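Local structure of CheA (Treponema denticola, 6Y1Y) at residues B[21-26]-B[108-113]; B[32-37]-B[102-107]; B[56-61]-B[76-81]. The protein probably relays chemoreceptor signals to the flagellar motors as an autophosphorylating histidine kinase, of which this chain is the homodimerization domain. All blocks are in the same frame, centred on the assembly; numbering follows the deposited sequence.

Interaction 1 of 3, residues B[21-26]-B[108-113]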
ATOM      1  N   VAL B  21      -5.287  -0.689  22.807  1.00 16.00           N
ATOM      2  CA  VAL B  21      -6.481  -0.172  22.144  1.00 12.58           C
ATOM      3  C   VAL B  21      -6.139   1.040  21.285  1.00 15.73           C
ATOM      4  O   VAL B  21      -6.668   1.206  20.179  1.00 16.28           O
ATOM      5  CB  VAL B  21      -7.562   0.155  23.192  1.00 16.22           C
ATOM      6  CG1 VAL B  21      -8.697   0.954  22.556  1.00 16.74           C
ATOM      7  CG2 VAL B  21      -8.093  -1.129  23.831  1.00 21.63           C
ATOM      8  N   ILE B  22      -5.242   1.898  21.773  1.00 16.87           N
ATOM      9  CA  ILE B  22      -4.829   3.063  20.996  1.00 16.54           C
ATOM     10  C   ILE B  22      -4.104   2.615  19.741  1.00 16.23           C
ATOM     11  O   ILE B  22      -4.362   3.107  18.635  1.00 16.17           O
ATOM     12  CB  ILE B  22      -3.932   3.981  21.847  1.00 18.76           C
ATOM     13  CG1 ILE B  22      -4.724   4.571  23.014  1.00 19.14           C
ATOM     14  CG2 ILE B  22      -3.284   5.055  20.981  1.00 21.76           C
ATOM     15  CD1 ILE B  22      -3.860   5.300  24.026  1.00 25.57           C
ATOM     16  N   THR B  23      -3.191   1.660  19.895  1.00 13.62           N
ATOM     17  CA  THR B  23      -2.466   1.139  18.747  1.00 15.29           C
ATOM     18  C   THR B  23      -3.414   0.475  17.752  1.00 13.36           C
ATOM     19  O   THR B  23      -3.288   0.677  16.537  1.00 13.91           O
ATOM     20  CB  THR B  23      -1.384   0.175  19.238  1.00 15.95           C
ATOM     21  OG1 THR B  23      -0.478   0.887  20.090  1.00 18.76           O
ATOM     22  CG2 THR B  23      -0.605  -0.396  18.081  1.00 13.95           C
ATOM     23  N   LYS B  24      -4.387  -0.301  18.250  1.00 14.95           N
ATOM     24  CA  LYS B  24      -5.384  -0.906  17.367  1.00 14.41           C
ATOM     25  C   LYS B  24      -6.144   0.148  16.573  1.00 16.16           C
ATOM     26  O   LYS B  24      -6.369  -0.014  15.366  1.00 16.01           O
ATOM     27  CB  LYS B  24      -6.360  -1.769  18.177  1.00 17.29           C
ATOM     28  CG  LYS B  24      -7.372  -2.560  17.329  1.00 19.22           C
ATOM     29  CD  LYS B  24      -8.690  -1.810  17.033  1.00 19.99           C
ATOM     30  CE  LYS B  24      -9.384  -2.407  15.800  1.00 24.79           C
ATOM     31  NZ  LYS B  24     -10.658  -1.723  15.417  1.00 27.86           N
ATOM     32  N   ALA B  25      -6.561   1.228  17.230  1.00 13.21           N
ATOM     33  CA  ALA B  25      -7.272   2.283  16.515  1.00 14.36           C
ATOM     34  C   ALA B  25      -6.398   2.875  15.418  1.00 14.09           C
ATOM     35  O   ALA B  25      -6.884   3.190  14.323  1.00 16.57           O
ATOM     36  CB  ALA B  25      -7.735   3.367  17.490  1.00 14.86           C
ATOM     37  N   SER B  26      -5.095   3.010  15.678  1.00 12.99           N
ATOM     38  CA  SER B  26      -4.208   3.561  14.662  1.00 13.26           C
ATOM     39  C   SER B  26      -4.022   2.574  13.516  1.00 14.24           C
ATOM     40  O   SER B  26      -4.031   2.962  12.343  1.00 13.52           O
ATOM     41  CB  SER B  26      -2.866   3.916  15.298  1.00 15.20           C
ATOM     42  OG  SER B  26      -1.892   4.274  14.330  1.00 18.23           O
ATOM     43  N   SER B 108       2.952  -0.960  14.118  1.00 13.10           N
ATOM     44  CA  SER B 108       3.252  -2.383  14.264  1.00 11.38           C
ATOM     45  C   SER B 108       4.402  -2.609  15.232  1.00 13.90           C
ATOM     46  O   SER B 108       4.351  -3.517  16.071  1.00 13.58           O
ATOM     47  CB  SER B 108       3.579  -2.984  12.898  1.00 12.16           C
ATOM     48  OG  SER B 108       3.800  -4.382  12.990  1.00 15.91           O
ATOM     49  N   GLN B 109       5.451  -1.787  15.143  1.00 12.54           N
ATOM     50  CA  GLN B 109       6.551  -1.965  16.082  1.00 14.53           C
ATOM     51  C   GLN B 109       6.101  -1.670  17.504  1.00 14.48           C
ATOM     52  O   GLN B 109       6.506  -2.362  18.448  1.00 15.20           O
ATOM     53  CB  GLN B 109       7.726  -1.072  15.709  1.00 14.27           C
ATOM     54  CG  GLN B 109       8.914  -1.305  16.616  1.00 15.76           C
ATOM     55  CD  GLN B 109      10.159  -0.589  16.152  1.00 14.01           C
ATOM     56  OE1 GLN B 109      10.847  -1.044  15.235  1.00 19.42           O
ATOM     57  NE2 GLN B 109      10.467   0.518  16.796  1.00 14.91           N
ATOM     58  N   ASN B 110       5.264  -0.650  17.677  1.00 11.97           N
ATOM     59  CA  ASN B 110       4.742  -0.350  19.001  1.00 14.88           C
ATOM     60  C   ASN B 110       3.927  -1.514  19.535  1.00 15.32           C
ATOM     61  O   ASN B 110       4.034  -1.869  20.717  1.00 15.46           O
ATOM     62  CB  ASN B 110       3.900   0.925  18.959  1.00 14.34           C
ATOM     63  CG  ASN B 110       3.731   1.554  20.327  1.00 24.29           C
ATOM     64  OD1 ASN B 110       4.694   1.692  21.083  1.00 26.29           O
ATOM     65  ND2 ASN B 110       2.503   1.918  20.658  1.00 22.34           N
ATOM     66  N   LEU B 111       3.140  -2.154  18.666  1.00 13.03           N
ATOM     67  CA  LEU B 111       2.359  -3.307  19.098  1.00 14.64           C
ATOM     68  C   LEU B 111       3.263  -4.435  19.561  1.00 17.20           C
ATOM     69  O   LEU B 111       2.963  -5.106  20.554  1.00 15.59           O
ATOM     70  CB  LEU B 111       1.448  -3.779  17.968  1.00 12.98           C
ATOM     71  CG  LEU B 111       0.602  -5.004  18.321  1.00 15.56           C
ATOM     72  CD1 LEU B 111      -0.330  -4.689  19.466  1.00 13.54           C
ATOM     73  CD2 LEU B 111      -0.177  -5.470  17.112  1.00 17.22           C
ATOM     74  N   GLY B 112       4.381  -4.654  18.861  1.00 16.19           N
ATOM     75  CA  GLY B 112       5.328  -5.662  19.312  1.00 19.13           C
ATOM     76  C   GLY B 112       5.865  -5.374  20.699  1.00 21.05           C
ATOM     77  O   GLY B 112       5.958  -6.274  21.539  1.00 22.25           O
ATOM     78  N   ARG B 113       6.191  -4.111  20.977  1.00 18.57           N
ATOM     79  CA  ARG B 113       6.681  -3.757  22.305  1.00 19.80           C
ATOM     80  C   ARG B 113       5.600  -3.968  23.356  1.00 22.90           C
ATOM     81  O   ARG B 113       5.856  -4.549  24.419  1.00 20.47           O
ATOM     82  CB  ARG B 113       7.177  -2.310  22.326  1.00 23.55           C
ATOM     83  CG  ARG B 113       7.715  -1.890  23.689  1.00 26.19           C
ATOM     84  CD  ARG B 113       7.898  -0.385  23.809  1.00 37.79           C
ATOM     85  NE  ARG B 113       6.662   0.353  23.562  1.00 33.68           N
ATOM     86  CZ  ARG B 113       5.665   0.468  24.436  1.00 34.74           C
ATOM     87  NH1 ARG B 113       5.746  -0.111  25.629  1.00 38.25           N
ATOM     88  NH2 ARG B 113       4.583   1.168  24.117  1.00 29.18           N
TER
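Asn110 and Leu111 of helix 93-125 meet Thr23 of helix 7-67 in the antiparallel helical hairpin from which two subunits build the CheA dimerization domain. At the start of 108-113, Ser108 turns its CB away from 21-26 and packs on Thr31 of the second subunit. Two residues on, the Asn110 amide reaches across: its ND2 donates to Thr23 OG1 at 3.2 Å. The bond is bent, with an N-H...O angle of 136°, and the hydroxyl lies 22° out of the amide plane. Thr23 OG1 also bonds Glu19 O, one turn earlier, which ties the hydroxyl to its own helix. Leu111 follows, and its CB lies 4.0 Å from Thr23 CG2; this methyl points at the opposing helix because it stands anti to the backbone N, while Leu111 also packs on Leu27 of the second subunit. Here the CA atoms of Thr23 and Leu111 come within 6.6 Å. Arg113 then forms salt bridges to Glu19 of helix 7-67 and to Glu117 of its own helix. Its NH2 also donates to Asn110 OD1 at 3.1 Å, with that oxygen at the edge of the guanidinium, in its plane.

Interaction 2 of 3, residues B[32-37]-B[102-107]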
ATOM      1  N   ILE B  32      -7.609   1.648   6.500  1.00 13.58           N
ATOM      2  CA  ILE B  32      -8.430   2.544   5.688  1.00 13.63           C
ATOM      3  C   ILE B  32      -7.555   3.334   4.732  1.00 14.30           C
ATOM      4  O   ILE B  32      -7.913   3.546   3.564  1.00 14.05           O
ATOM      5  CB  ILE B  32      -9.262   3.461   6.600  1.00 13.60           C
ATOM      6  CG1 ILE B  32     -10.305   2.626   7.350  1.00 18.45           C
ATOM      7  CG2 ILE B  32      -9.918   4.560   5.783  1.00 17.08           C
ATOM      8  CD1 ILE B  32     -10.672   3.198   8.702  1.00 17.89           C
ATOM      9  N   GLU B  33      -6.386   3.766   5.206  1.00 12.49           N
ATOM     10  CA  GLU B  33      -5.458   4.495   4.348  1.00 13.73           C
ATOM     11  C   GLU B  33      -5.043   3.653   3.148  1.00 15.04           C
ATOM     12  O   GLU B  33      -5.034   4.140   2.006  1.00 12.31           O
ATOM     13  CB  GLU B  33      -4.241   4.921   5.168  1.00 12.78           C
ATOM     14  CG  GLU B  33      -3.260   5.795   4.438  1.00 17.14           C
ATOM     15  CD  GLU B  33      -2.295   6.505   5.367  1.00 22.54           C
ATOM     16  OE1 GLU B  33      -2.134   6.070   6.529  1.00 16.98           O
ATOM     17  OE2 GLU B  33      -1.688   7.506   4.928  1.00 29.18           O
ATOM     18  N   PHE B  34      -4.725   2.376   3.373  1.00 11.52           N
ATOM     19  CA  PHE B  34      -4.312   1.544   2.250  1.00 11.24           C
ATOM     20  C   PHE B  34      -5.494   1.189   1.357  1.00 12.27           C
ATOM     21  O   PHE B  34      -5.319   1.027   0.144  1.00 10.76           O
ATOM     22  CB  PHE B  34      -3.603   0.281   2.740  1.00 11.83           C
ATOM     23  CG  PHE B  34      -2.204   0.526   3.236  1.00  9.51           C
ATOM     24  CD1 PHE B  34      -1.226   1.023   2.381  1.00 11.61           C
ATOM     25  CD2 PHE B  34      -1.862   0.224   4.549  1.00  9.84           C
ATOM     26  CE1 PHE B  34       0.063   1.249   2.837  1.00 12.39           C
ATOM     27  CE2 PHE B  34      -0.580   0.454   5.015  1.00 11.03           C
ATOM     28  CZ  PHE B  34       0.385   0.962   4.157  1.00 10.88           C
ATOM     29  N   ALA B  35      -6.696   1.045   1.924  1.00 12.61           N
ATOM     30  CA  ALA B  35      -7.858   0.831   1.064  1.00 15.23           C
ATOM     31  C   ALA B  35      -8.103   2.038   0.168  1.00 15.47           C
ATOM     32  O   ALA B  35      -8.424   1.879  -1.015  1.00 15.79           O
ATOM     33  CB  ALA B  35      -9.101   0.522   1.897  1.00 14.87           C
ATOM     34  N   GLU B  36      -7.948   3.254   0.712  1.00 13.80           N
ATOM     35  CA  GLU B  36      -8.066   4.466  -0.101  1.00 14.01           C
ATOM     36  C   GLU B  36      -6.999   4.510  -1.186  1.00 13.45           C
ATOM     37  O   GLU B  36      -7.264   4.939  -2.316  1.00 13.95           O
ATOM     38  CB  GLU B  36      -7.936   5.718   0.772  1.00 13.46           C
ATOM     39  CG  GLU B  36      -9.022   5.932   1.812  1.00 24.36           C
ATOM     40  CD  GLU B  36      -8.721   7.127   2.706  1.00 28.15           C
ATOM     41  OE1 GLU B  36      -7.593   7.667   2.616  1.00 33.51           O
ATOM     42  OE2 GLU B  36      -9.600   7.528   3.499  1.00 32.46           O
ATOM     43  N   LEU B  37      -5.776   4.102  -0.845  1.00 11.85           N
ATOM     44  CA  LEU B  37      -4.694   4.084  -1.824  1.00 10.38           C
ATOM     45  C   LEU B  37      -4.948   3.051  -2.916  1.00 11.32           C
ATOM     46  O   LEU B  37      -4.639   3.295  -4.090  1.00 11.36           O
ATOM     47  CB  LEU B  37      -3.364   3.825  -1.118  1.00 12.31           C
ATOM     48  CG  LEU B  37      -2.787   5.048  -0.395  1.00 11.81           C
ATOM     49  CD1 LEU B  37      -1.675   4.655   0.561  1.00 16.09           C
ATOM     50  CD2 LEU B  37      -2.267   6.048  -1.420  1.00 14.26           C
ATOM     51  N   THR B 102       5.222   3.881   6.302  1.00  9.29           N
ATOM     52  CA  THR B 102       5.981   4.331   7.469  1.00  8.50           C
ATOM     53  C   THR B 102       5.114   4.380   8.726  1.00  9.47           C
ATOM     54  O   THR B 102       5.542   3.936   9.804  1.00  9.34           O
ATOM     55  CB  THR B 102       6.582   5.702   7.156  1.00  8.50           C
ATOM     56  OG1 THR B 102       7.612   5.533   6.169  1.00 10.84           O
ATOM     57  CG2 THR B 102       7.159   6.351   8.415  1.00 10.76           C
ATOM     58  N   LYS B 103       3.895   4.907   8.608  1.00  8.74           N
ATOM     59  CA  LYS B 103       2.993   4.963   9.754  1.00  9.68           C
ATOM     60  C   LYS B 103       2.619   3.564  10.237  1.00  9.70           C
ATOM     61  O   LYS B 103       2.625   3.285  11.447  1.00 10.60           O
ATOM     62  CB  LYS B 103       1.745   5.753   9.369  1.00 10.82           C
ATOM     63  CG  LYS B 103       0.688   5.804  10.450  1.00 17.22           C
ATOM     64  CD  LYS B 103      -0.546   6.544   9.969  1.00 19.47           C
ATOM     65  CE  LYS B 103      -1.645   6.502  11.030  1.00 29.28           C
ATOM     66  NZ  LYS B 103      -2.791   7.396  10.693  1.00 33.07           N
ATOM     67  N   PHE B 104       2.296   2.669   9.303  1.00  9.27           N
ATOM     68  CA  PHE B 104       1.960   1.295   9.664  1.00 11.49           C
ATOM     69  C   PHE B 104       3.128   0.611  10.376  1.00 10.32           C
ATOM     70  O   PHE B 104       2.946  -0.008  11.430  1.00 11.31           O
ATOM     71  CB  PHE B 104       1.539   0.550   8.389  1.00  9.86           C
ATOM     72  CG  PHE B 104       1.195  -0.910   8.584  1.00  9.69           C
ATOM     73  CD1 PHE B 104       0.801  -1.408   9.812  1.00 10.38           C
ATOM     74  CD2 PHE B 104       1.218  -1.770   7.504  1.00 10.39           C
ATOM     75  CE1 PHE B 104       0.485  -2.758   9.961  1.00 12.60           C
ATOM     76  CE2 PHE B 104       0.896  -3.124   7.651  1.00  9.13           C
ATOM     77  CZ  PHE B 104       0.532  -3.612   8.879  1.00 12.12           C
ATOM     78  N   LYS B 105       4.341   0.739   9.834  1.00  9.88           N
ATOM     79  CA  LYS B 105       5.506   0.144  10.484  1.00  9.79           C
ATOM     80  C   LYS B 105       5.673   0.668  11.905  1.00  9.81           C
ATOM     81  O   LYS B 105       6.073  -0.081  12.807  1.00 11.36           O
ATOM     82  CB  LYS B 105       6.765   0.420   9.663  1.00  9.44           C
ATOM     83  CG  LYS B 105       6.897  -0.433   8.421  1.00  9.80           C
ATOM     84  CD  LYS B 105       8.137  -0.010   7.654  1.00 10.61           C
ATOM     85  CE  LYS B 105       8.515  -1.047   6.620  1.00 15.92           C
ATOM     86  NZ  LYS B 105       9.745  -0.639   5.887  1.00 20.08           N
ATOM     87  N   SER B 106       5.414   1.960  12.111  1.00  9.23           N
ATOM     88  CA  SER B 106       5.561   2.546  13.442  1.00 11.58           C
ATOM     89  C   SER B 106       4.578   1.925  14.424  1.00 12.11           C
ATOM     90  O   SER B 106       4.967   1.498  15.518  1.00 13.86           O
ATOM     91  CB  SER B 106       5.357   4.060  13.362  1.00 11.72           C
ATOM     92  OG  SER B 106       5.568   4.675  14.621  1.00 12.21           O
ATOM     93  N   SER B 107       3.311   1.806  14.023  1.00 12.01           N
ATOM     94  CA  SER B 107       2.299   1.248  14.923  1.00 11.79           C
ATOM     95  C   SER B 107       2.525  -0.236  15.155  1.00 13.96           C
ATOM     96  O   SER B 107       2.296  -0.736  16.265  1.00 13.26           O
ATOM     97  CB  SER B 107       0.902   1.485  14.356  1.00 11.36           C
ATOM     98  OG  SER B 107       0.591   2.868  14.300  1.00 19.64           O
TER
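The side chains of Phe34 and Phe104 cross at about a right angle, and the closest approach is 3.8 Å, from Phe34 CE2 to Phe104 CD2. The two rings meet obliquely at this point. Phe104 CB, by contrast, lies in the plane of the Phe34 ring at its edge, 4.0 Å from Phe34 CE2. Phe104 CG stands anti to its backbone N (chi1 178°), which brings CD2 as well as CB against this one atom of Phe34. Both rings are buried at the centre of the CheA dimerization domain, where the antiparallel helices 7-67 and 93-125 of two subunits form a four-helix bundle. There each phenylalanine stacks on its counterpart, Phe34 on Phe34 and Phe104 on Phe104 of the second subunit, and Phe34 also packs on Phe104 of that subunit. Toward the outside, Glu33 and Lys103 approach each other obliquely, both with extended chains. Glu33 OE1 lies beside the lysine's aliphatic part, 3.8 Å from Lys103 CD. The lysine chain also packs on Ser26 and Ser30 of helix 7-67. Its NZ stays 4.4 Å from Glu33 OE1, beyond salt-bridge distance, and any attraction is probably weak.

Interaction 3 of 3, residues B[56-61]-B[76-81]; sequences LDKMPE and KQDVLN
Lys58 and Asp78 form a salt bridge between helix 7-67 and helix 72-87, with Lys58 NZ donating to Asp78 OD2 at 2.8 Å. The ammonium approaches on the syn side of OD2, the side facing the other carboxylate oxygen, yet OD1 is not shared: Asp78 OD1 stays 4.1 Å from Lys58 NZ. The bridge is monodentate, made through OD2. Both charged groups have second partners. Lys58 NZ also forms a salt bridge with Glu82, one turn further along helix 72-87, while Asp78 OD2 is bonded to the hydroxyl of Tyr62, one turn further along helix 7-67. OD2 thus holds two partners from the same helix, and the ammonium is bridged by two acidic residues of helix 72-87, which would be expected to stabilise its positive charge.

The two side chains cross at about a right angle. Lys58 reaches over with a chain extended beyond CG, and Asp78 meets it with CG anti to the backbone N (chi1 -163°). The lysine contributes more than its tip, because Lys58 CE comes to 3.6 Å from Asp78 OD2 and the methylene before it also lies close to this oxygen.

Inward from the polar pair, Met59 and Val79 are buried where the two helices face each other. Their side chains shield one another without close contact, since the nearest approach of either to the opposite segment is 4.8 Å. The second subunit contributes here: its Leu55 packs on Met59, and its Leu56 on Val79 and Leu80. Helix 7-67 is kinked at this level, because Pro60 has no N-H to bond the preceding turn. A salt bridge flanking an apolar layer is a common feature of coiled coils, and here it lies near the turn of the antiparallel hairpin of the CheA dimerization domain.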
ATOM      1  N   LEU B  56       0.188   6.355 -27.785  1.00  8.85           N
ATOM      2  CA  LEU B  56       0.662   5.357 -28.741  1.00 11.18           C
ATOM      3  C   LEU B  56      -0.095   5.449 -30.059  1.00 12.25           C
ATOM      4  O   LEU B  56       0.487   5.240 -31.129  1.00 11.57           O
ATOM      5  CB  LEU B  56       0.523   3.958 -28.140  1.00 11.51           C
ATOM      6  CG  LEU B  56       1.479   3.668 -26.985  1.00 11.56           C
ATOM      7  CD1 LEU B  56       1.235   2.265 -26.443  1.00 14.95           C
ATOM      8  CD2 LEU B  56       2.933   3.868 -27.416  1.00 15.22           C
ATOM      9  N   ASP B  57      -1.405   5.697 -30.006  1.00 10.84           N
ATOM     10  CA  ASP B  57      -2.167   5.836 -31.241  1.00 12.99           C
ATOM     11  C   ASP B  57      -1.823   7.127 -31.968  1.00 12.34           C
ATOM     12  O   ASP B  57      -1.680   7.138 -33.200  1.00 13.36           O
ATOM     13  CB  ASP B  57      -3.660   5.815 -30.930  1.00 14.91           C
ATOM     14  CG  ASP B  57      -4.504   5.932 -32.179  1.00 24.39           C
ATOM     15  OD1 ASP B  57      -4.317   5.090 -33.079  1.00 29.48           O
ATOM     16  OD2 ASP B  57      -5.335   6.862 -32.268  1.00 31.61           O
ATOM     17  N   LYS B  58      -1.582   8.203 -31.218  1.00 11.54           N
ATOM     18  CA  LYS B  58      -1.323   9.482 -31.861  1.00 11.89           C
ATOM     19  C   LYS B  58       0.022   9.524 -32.562  1.00 11.23           C
ATOM     20  O   LYS B  58       0.152  10.204 -33.582  1.00 12.49           O
ATOM     21  CB  LYS B  58      -1.379  10.602 -30.829  1.00 13.87           C
ATOM     22  CG  LYS B  58      -2.770  11.076 -30.529  1.00 12.97           C
ATOM     23  CD  LYS B  58      -2.768  12.195 -29.503  1.00 14.95           C
ATOM     24  CE  LYS B  58      -4.146  12.845 -29.447  1.00 17.39           C
ATOM     25  NZ  LYS B  58      -4.177  14.048 -28.558  1.00 19.56           N
ATOM     26  N   MET B  59       1.028   8.821 -32.053  1.00 12.11           N
ATOM     27  CA  MET B  59       2.369   9.049 -32.582  1.00 14.00           C
ATOM     28  C   MET B  59       2.476   8.703 -34.057  1.00 12.31           C
ATOM     29  O   MET B  59       2.913   9.576 -34.832  1.00 11.49           O
ATOM     30  CB  MET B  59       3.426   8.304 -31.763  1.00 16.00           C
ATOM     31  CG  MET B  59       4.824   8.734 -32.215  1.00 19.88           C
ATOM     32  SD  MET B  59       6.231   8.194 -31.232  1.00 25.34           S
ATOM     33  CE  MET B  59       6.138   9.383 -29.885  1.00 16.95           C
ATOM     34  N   PRO B  60       2.050   7.530 -34.529  1.00 11.49           N
ATOM     35  CA  PRO B  60       2.139   7.270 -35.975  1.00 12.62           C
ATOM     36  C   PRO B  60       1.205   8.150 -36.779  1.00 12.32           C
ATOM     37  O   PRO B  60       1.569   8.604 -37.873  1.00 13.37           O
ATOM     38  CB  PRO B  60       1.774   5.781 -36.103  1.00 13.56           C
ATOM     39  CG  PRO B  60       1.904   5.215 -34.715  1.00 16.90           C
ATOM     40  CD  PRO B  60       1.552   6.348 -33.798  1.00 12.30           C
ATOM     41  N   GLU B  61       0.028   8.457 -36.236  1.00 12.91           N
ATOM     42  CA  GLU B  61      -0.895   9.338 -36.937  1.00 13.07           C
ATOM     43  C   GLU B  61      -0.285  10.712 -37.125  1.00 15.16           C
ATOM     44  O   GLU B  61      -0.369  11.297 -38.213  1.00 14.54           O
ATOM     45  CB  GLU B  61      -2.204   9.449 -36.149  1.00 15.85           C
ATOM     46  CG  GLU B  61      -3.025   8.178 -36.083  1.00 22.62           C
ATOM     47  CD  GLU B  61      -4.050   8.112 -37.195  1.00 35.11           C
ATOM     48  OE1 GLU B  61      -4.767   7.091 -37.282  1.00 36.82           O
ATOM     49  OE2 GLU B  61      -4.137   9.085 -37.980  1.00 36.72           O
ATOM     50  N   LYS B  76       4.040  18.858 -32.347  1.00 14.49           N
ATOM     51  CA  LYS B  76       4.994  18.793 -31.244  1.00 13.97           C
ATOM     52  C   LYS B  76       4.345  19.171 -29.918  1.00 12.72           C
ATOM     53  O   LYS B  76       4.537  18.494 -28.900  1.00 12.53           O
ATOM     54  CB  LYS B  76       6.166  19.727 -31.533  1.00 15.57           C
ATOM     55  CG  LYS B  76       7.230  19.723 -30.446  1.00 23.96           C
ATOM     56  CD  LYS B  76       8.615  19.552 -31.043  1.00 31.82           C
ATOM     57  CE  LYS B  76       9.620  19.092 -29.999  1.00 36.35           C
ATOM     58  NZ  LYS B  76      10.949  18.801 -30.618  1.00 38.20           N
ATOM     59  N   GLN B  77       3.577  20.256 -29.915  1.00 12.22           N
ATOM     60  CA  GLN B  77       2.938  20.716 -28.689  1.00 12.35           C
ATOM     61  C   GLN B  77       1.948  19.694 -28.157  1.00 11.26           C
ATOM     62  O   GLN B  77       1.913  19.429 -26.947  1.00 10.67           O
ATOM     63  CB  GLN B  77       2.260  22.065 -28.929  1.00 15.97           C
ATOM     64  CG  GLN B  77       3.256  23.207 -28.957  1.00 20.19           C
ATOM     65  CD  GLN B  77       2.646  24.538 -29.356  1.00 19.29           C
ATOM     66  OE1 GLN B  77       1.501  24.609 -29.801  1.00 22.39           O
ATOM     67  NE2 GLN B  77       3.420  25.608 -29.193  1.00 28.94           N
ATOM     68  N   ASP B  78       1.128  19.108 -29.033  1.00 10.87           N
ATOM     69  CA  ASP B  78       0.125  18.178 -28.534  1.00 11.57           C
ATOM     70  C   ASP B  78       0.772  16.919 -27.975  1.00 11.15           C
ATOM     71  O   ASP B  78       0.317  16.395 -26.954  1.00 11.39           O
ATOM     72  CB  ASP B  78      -0.909  17.848 -29.609  1.00 12.34           C
ATOM     73  CG  ASP B  78      -2.163  17.223 -29.026  1.00 15.82           C
ATOM     74  OD1 ASP B  78      -2.822  17.850 -28.164  1.00 14.43           O
ATOM     75  OD2 ASP B  78      -2.490  16.083 -29.403  1.00 13.24           O
ATOM     76  N   VAL B  79       1.824  16.411 -28.630  1.00  9.34           N
ATOM     77  CA  VAL B  79       2.535  15.253 -28.100  1.00 10.50           C
ATOM     78  C   VAL B  79       3.095  15.576 -26.726  1.00  9.26           C
ATOM     79  O   VAL B  79       2.969  14.776 -25.793  1.00  9.97           O
ATOM     80  CB  VAL B  79       3.636  14.789 -29.072  1.00 14.39           C
ATOM     81  CG1 VAL B  79       4.474  13.679 -28.435  1.00 19.23           C
ATOM     82  CG2 VAL B  79       2.999  14.299 -30.338  1.00 16.80           C
ATOM     83  N   LEU B  80       3.713  16.754 -26.572  1.00 10.51           N
ATOM     84  CA  LEU B  80       4.287  17.139 -25.281  1.00  8.86           C
ATOM     85  C   LEU B  80       3.206  17.297 -24.218  1.00  8.86           C
ATOM     86  O   LEU B  80       3.427  16.970 -23.047  1.00  9.95           O
ATOM     87  CB  LEU B  80       5.094  18.438 -25.425  1.00 11.66           C
ATOM     88  CG  LEU B  80       6.441  18.245 -26.125  1.00 17.66           C
ATOM     89  CD1 LEU B  80       7.054  19.584 -26.487  1.00 17.29           C
ATOM     90  CD2 LEU B  80       7.388  17.432 -25.237  1.00 18.04           C
ATOM     91  N   ASN B  81       2.038  17.807 -24.608  1.00  9.80           N
ATOM     92  CA  ASN B  81       0.938  17.990 -23.663  1.00  9.20           C
ATOM     93  C   ASN B  81       0.363  16.652 -23.219  1.00  9.08           C
ATOM     94  O   ASN B  81       0.026  16.481 -22.042  1.00  8.56           O
ATOM     95  CB  ASN B  81      -0.131  18.892 -24.269  1.00  8.78           C
ATOM     96  CG  ASN B  81       0.321  20.333 -24.316  1.00  9.95           C
ATOM     97  OD1 ASN B  81       1.222  20.728 -23.576  1.00 11.39           O
ATOM     98  ND2 ASN B  81      -0.273  21.122 -25.201  1.00 11.60           N
TER

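How the interactions relate
All three interactions fasten the long helix 7-67 to the returning part of the chain, and they are nested: 56-61/76-81 lies inside the loop closed by 32-37/102-107, which lies inside that of 21-26/108-113. Interactions 1 and 2 are neighbours, with centres 12 Å apart, and join directly through a probable hydrogen bond of 2.9 Å between Ser26 OG and Ser107 OG. Interaction 3 stands apart near the hairpin turn, its centre about 38 Å from that of interaction 2 and about 50 Å from that of interaction 1, on the opposite side of the chain's centre from the latter. The second subunit touches all three, so the dimer interface extends along the rod.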